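Local coordinates for protein acetyltransferase (Brucella abortus str. 2308 A, PDB 4ZBG) that binds acetyl-CoA as a GNAT-family acetyltransferase and probably transfers its acetyl group to an amine of an acceptor substrate, at residues A[20-23]-A[24-28]; A[43-46]-A[47-50]. All coordinates share one frame; numbering follows the deposited sequence.

Contact 1 (A[20-23]-A[24-28])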
loop_
_atom_site.group_PDB
_atom_site.type_symbol
_atom_site.label_atom_id
_atom_site.label_comp_id
_atom_site.label_asym_id
_atom_site.label_seq_id
_atom_site.Cartn_x
_atom_site.Cartn_y
_atom_site.Cartn_z
ATOM N N ALA A 20 -2.279 -11.637 -11.412
ATOM C CA ALA A 20 -1.478 -11.319 -12.586
ATOM C C ALA A 20 -1.671 -9.869 -12.978
ATOM O O ALA A 20 -0.713 -9.160 -13.250
ATOM C CB ALA A 20 -1.823 -12.246 -13.747
ATOM N N GLU A 21 -2.917 -9.417 -13.000
ATOM C CA GLU A 21 -3.187 -8.045 -13.394
ATOM C C GLU A 21 -2.649 -7.015 -12.396
ATOM O O GLU A 21 -2.145 -5.960 -12.787
ATOM C CB GLU A 21 -4.672 -7.837 -13.613
ATOM C CG GLU A 21 -4.945 -6.531 -14.274
ATOM C CD GLU A 21 -6.310 -6.461 -14.897
ATOM O OE1 GLU A 21 -7.016 -7.491 -14.950
ATOM O OE2 GLU A 21 -6.669 -5.375 -15.354
ATOM N N ILE A 22 -2.762 -7.313 -11.105
ATOM C CA ILE A 22 -2.181 -6.446 -10.086
ATOM C C ILE A 22 -0.689 -6.288 -10.352
ATOM O O ILE A 22 -0.143 -5.185 -10.276
ATOM C CB ILE A 22 -2.438 -7.004 -8.670
ATOM C CG1 ILE A 22 -3.903 -6.808 -8.273
ATOM C CG2 ILE A 22 -1.490 -6.366 -7.650
ATOM C CD1 ILE A 22 -4.300 -7.567 -7.029
ATOM N N ARG A 23 -0.017 -7.393 -10.655
ATOM C CA ARG A 23 1.417 -7.321 -10.875
ATOM C C ARG A 23 1.750 -6.550 -12.149
ATOM O O ARG A 23 2.703 -5.788 -12.188
ATOM C CB ARG A 23 2.043 -8.713 -10.885
ATOM C CG ARG A 23 3.546 -8.680 -11.069
ATOM C CD ARG A 23 4.176 -9.909 -10.485
ATOM N NE ARG A 23 5.609 -9.946 -10.738
ATOM C CZ ARG A 23 6.442 -10.801 -10.162
ATOM N NH1 ARG A 23 6.001 -11.659 -9.247
ATOM N NH2 ARG A 23 7.724 -10.772 -10.486
ATOM N N GLN A 24 0.921 -6.707 -13.172
ATOM C CA GLN A 24 1.106 -5.952 -14.410
ATOM C C GLN A 24 0.984 -4.442 -14.178
ATOM O O GLN A 24 1.788 -3.657 -14.677
ATOM C CB GLN A 24 0.083 -6.407 -15.447
ATOM C CG GLN A 24 0.156 -5.680 -16.776
ATOM C CD GLN A 24 -1.025 -6.001 -17.684
ATOM O OE1 GLN A 24 -1.811 -6.912 -17.411
ATOM N NE2 GLN A 24 -1.160 -5.240 -18.764
ATOM N N VAL A 25 -0.022 -4.038 -13.414
ATOM C CA VAL A 25 -0.202 -2.625 -13.105
ATOM C C VAL A 25 0.972 -2.091 -12.276
ATOM O O VAL A 25 1.508 -1.011 -12.547
ATOM C CB VAL A 25 -1.548 -2.397 -12.401
ATOM C CG1 VAL A 25 -1.637 -0.979 -11.887
ATOM C CG2 VAL A 25 -2.697 -2.700 -13.366
ATOM N N THR A 26 1.364 -2.856 -11.266
ATOM C CA THR A 26 2.462 -2.473 -10.400
ATOM C C THR A 26 3.728 -2.291 -11.234
ATOM O O THR A 26 4.434 -1.284 -11.119
ATOM C CB THR A 26 2.703 -3.553 -9.328
ATOM O OG1 THR A 26 1.523 -3.698 -8.537
ATOM C CG2 THR A 26 3.850 -3.193 -8.423
ATOM N N GLU A 27 4.018 -3.261 -12.094
ATOM C CA GLU A 27 5.247 -3.199 -12.865
ATOM C C GLU A 27 5.220 -2.070 -13.883
ATOM O O GLU A 27 6.245 -1.434 -14.123
ATOM C CB GLU A 27 5.574 -4.562 -13.476
ATOM C CG GLU A 27 5.968 -5.537 -12.368
ATOM C CD GLU A 27 6.280 -6.943 -12.824
ATOM O OE1 GLU A 27 5.982 -7.314 -13.973
ATOM O OE2 GLU A 27 6.823 -7.691 -11.994
ATOM N N ALA A 28 4.044 -1.775 -14.439
ATOM C CA ALA A 28 3.913 -0.642 -15.355
ATOM C C ALA A 28 4.159 0.670 -14.621
ATOM O O ALA A 28 4.837 1.564 -15.129
ATOM C CB ALA A 28 2.543 -0.629 -16.004
HETATM O O HOH W 1 8.890 -9.299 -13.027
#
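Arg-23 and Glu-27, one helical turn apart, are joined by a salt bridge in which Arg-23 NE donates to Glu-27 OE2 at 2.9 Å, with an N-H...O angle of 158°. The oxygen lies at the edge of the guanidinium and near its plane, but the carboxylate is turned almost perpendicular, the two planes 83° apart, and NE meets OE2 from above the carboxylate plane. Water 1 closes a ring beside this bond: it gives a proton to Glu-27 OE2 at 2.8 Å and accepts one from Arg-23 NH2 at 3.2 Å. The aliphatic part of the arginine also takes part, its CG lying 3.5 Å from Glu-27 OE2. CG of Arg-23 stands anti to the backbone N (chi1 -178°) and the chain stays extended to NE, which carries the guanidinium past the carboxylate of Glu-27, where its NH1 forms a second salt bridge with Asp-45 of helix 40-49.

A different grip holds the buried side of the same helix. Thr-26 OG1 donates to Ile-22 O at 2.8 Å, and Thr-26 N binds that oxygen at 2.9 Å from the opposite face of the carbonyl plane. Around them Ile-22 and Val-25 pack on strand 64-76 through His-68 and Val-65, while Glu-21 OE2 accepts from Val-65 N.

Ile-22 O thus takes two donors, and the buried threonine hydroxyl spends its proton on the backbone of its own helix. On the outer side, two carboxylates share one guanidinium, which should favour their ionised forms and restrain the rotation of Arg-23.

Contact 2 (A[43-46]-A[47-50])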
loop_
_atom_site.group_PDB
_atom_site.type_symbol
_atom_site.label_atom_id
_atom_site.label_comp_id
_atom_site.label_asym_id
_atom_site.label_seq_id
_atom_site.Cartn_x
_atom_site.Cartn_y
_atom_site.Cartn_z
ATOM N N ILE A 43 7.449 -8.183 -4.741
ATOM C CA ILE A 43 7.191 -7.972 -3.326
ATOM C C ILE A 43 5.738 -8.256 -2.989
ATOM O O ILE A 43 5.441 -8.946 -2.019
ATOM C CB ILE A 43 7.621 -6.558 -2.887
ATOM C CG1 ILE A 43 9.149 -6.438 -2.927
ATOM C CG2 ILE A 43 7.066 -6.224 -1.496
ATOM C CD1 ILE A 43 9.646 -5.020 -2.822
ATOM N N VAL A 44 4.820 -7.719 -3.786
ATOM C CA VAL A 44 3.411 -7.981 -3.544
ATOM C C VAL A 44 3.152 -9.488 -3.551
ATOM O O VAL A 44 2.467 -10.017 -2.671
ATOM C CB VAL A 44 2.511 -7.235 -4.555
ATOM C CG1 VAL A 44 1.070 -7.701 -4.433
ATOM C CG2 VAL A 44 2.599 -5.729 -4.348
ATOM N N ASP A 45 3.698 -10.183 -4.550
ATOM C CA ASP A 45 3.458 -11.617 -4.655
ATOM C C ASP A 45 4.089 -12.391 -3.497
ATOM O O ASP A 45 3.512 -13.368 -3.015
ATOM C CB ASP A 45 3.937 -12.160 -6.006
ATOM C CG ASP A 45 3.019 -11.754 -7.160
ATOM O OD1 ASP A 45 2.038 -11.009 -6.933
ATOM O OD2 ASP A 45 3.300 -12.171 -8.304
ATOM N N ALA A 46 5.248 -11.938 -3.031
ATOM C CA ALA A 46 5.917 -12.572 -1.900
ATOM C C ALA A 46 5.158 -12.336 -0.592
ATOM O O ALA A 46 5.054 -13.242 0.231
ATOM C CB ALA A 46 7.356 -12.091 -1.794
ATOM N N LEU A 47 4.630 -11.126 -0.397
ATOM C CA LEU A 47 3.758 -10.855 0.751
ATOM C C LEU A 47 2.558 -11.790 0.741
ATOM O O LEU A 47 2.215 -12.386 1.759
ATOM C CB LEU A 47 3.292 -9.403 0.758
ATOM C CG LEU A 47 4.331 -8.333 1.076
ATOM C CD1 LEU A 47 3.722 -6.983 0.800
ATOM C CD2 LEU A 47 4.804 -8.429 2.522
ATOM N N ARG A 48 1.917 -11.926 -0.417
ATOM C CA ARG A 48 0.758 -12.798 -0.525
ATOM C C ARG A 48 1.132 -14.249 -0.193
ATOM O O ARG A 48 0.435 -14.927 0.567
ATOM C CB ARG A 48 0.157 -12.703 -1.925
ATOM C CG ARG A 48 -1.215 -13.337 -2.029
ATOM C CD ARG A 48 -1.735 -13.340 -3.462
ATOM N NE ARG A 48 -2.024 -11.993 -3.951
ATOM C CZ ARG A 48 -1.283 -11.346 -4.842
ATOM N NH1 ARG A 48 -0.207 -11.918 -5.370
ATOM N NH2 ARG A 48 -1.629 -10.126 -5.217
ATOM N N ALA A 49 2.244 -14.713 -0.754
ATOM C CA ALA A 49 2.715 -16.072 -0.519
ATOM C C ALA A 49 2.985 -16.328 0.960
ATOM O O ALA A 49 2.814 -17.442 1.446
ATOM C CB ALA A 49 3.973 -16.341 -1.328
ATOM N N ALA A 50 3.417 -15.294 1.671
ATOM C CA ALA A 50 3.786 -15.412 3.076
ATOM C C ALA A 50 2.619 -15.153 4.032
ATOM O O ALA A 50 2.801 -15.165 5.250
ATOM C CB ALA A 50 4.941 -14.474 3.384
HETATM O O HOH W 2 1.201 -14.251 -4.529
HETATM O O HOH W 3 -0.077 -9.430 -7.618
#
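Asp-45 has CG beside its backbone N (chi1 -73°), and Arg-48, whose chain leaves in an extended course, bends at chi3 (-68°); together these bring carboxylate and guanidinium side by side, pointing the same way. Arg-48 NH1 donates to Asp-45 OD1 at 2.9 Å, forming an i to i+3 salt bridge. The oxygen lies at the guanidinium edge, while NH1 stands above the carboxylate plane, the two planes being 60° apart. Two waters extend the link. Water 2 accepts from Arg-48 NH1 and donates to Asp-45 O, both at 2.9 Å, so it ties the side chain to a carbonyl that also receives Ala-49 N. Water 3 accepts from Arg-48 NH2 and lies 2.7 Å from Asp-45 OD1. The main charge partner of Arg-48 is Glu-14, which binds NE, whereas the other carboxylate oxygen of Asp-45 is held by helix 19-30.

Val-44 CG1 approaches Arg-48 NH2 obliquely, to 3.7 Å. Another flank of the helix is apolar: Ile-43 CG2 meets Leu-47 CD1 at 4.1 Å, the side chains running alongside each other, with Leu-47 on Ser-72 of strand 64-76 and Ile-43 on Phe-170. Ala-50 N bonds to Ala-46 O. This is an amphipathic helix laid on the mixed beta-sheet of the GNAT fold, its polar flank turned to helix 19-30.

How the contacts relate
Contacts 1 and 2 lie on consecutive helices, 19-30 and 40-49, with centres about 13 Å apart. Their salt bridges join into one chain of charges: Arg-23 NH1 meets Asp-45 OD2 at 2.9 Å, so the pairing runs from Glu-27 through Arg-23 and Asp-45 to Arg-48 and on to Glu-14. In addition, Ile-22 CD1 packs against Arg-48 NH2 at 4.1 Å, and Ile-22 and Val-44 both reach His-68 of strand 64-76. Neither contact is far from bound acetyl-CoA: the side chain of Val-25 is about 7 Å from it and that of Val-44 about 9 Å. The network thus ties together two neighbouring helices that both lie near the bound acetyl-CoA.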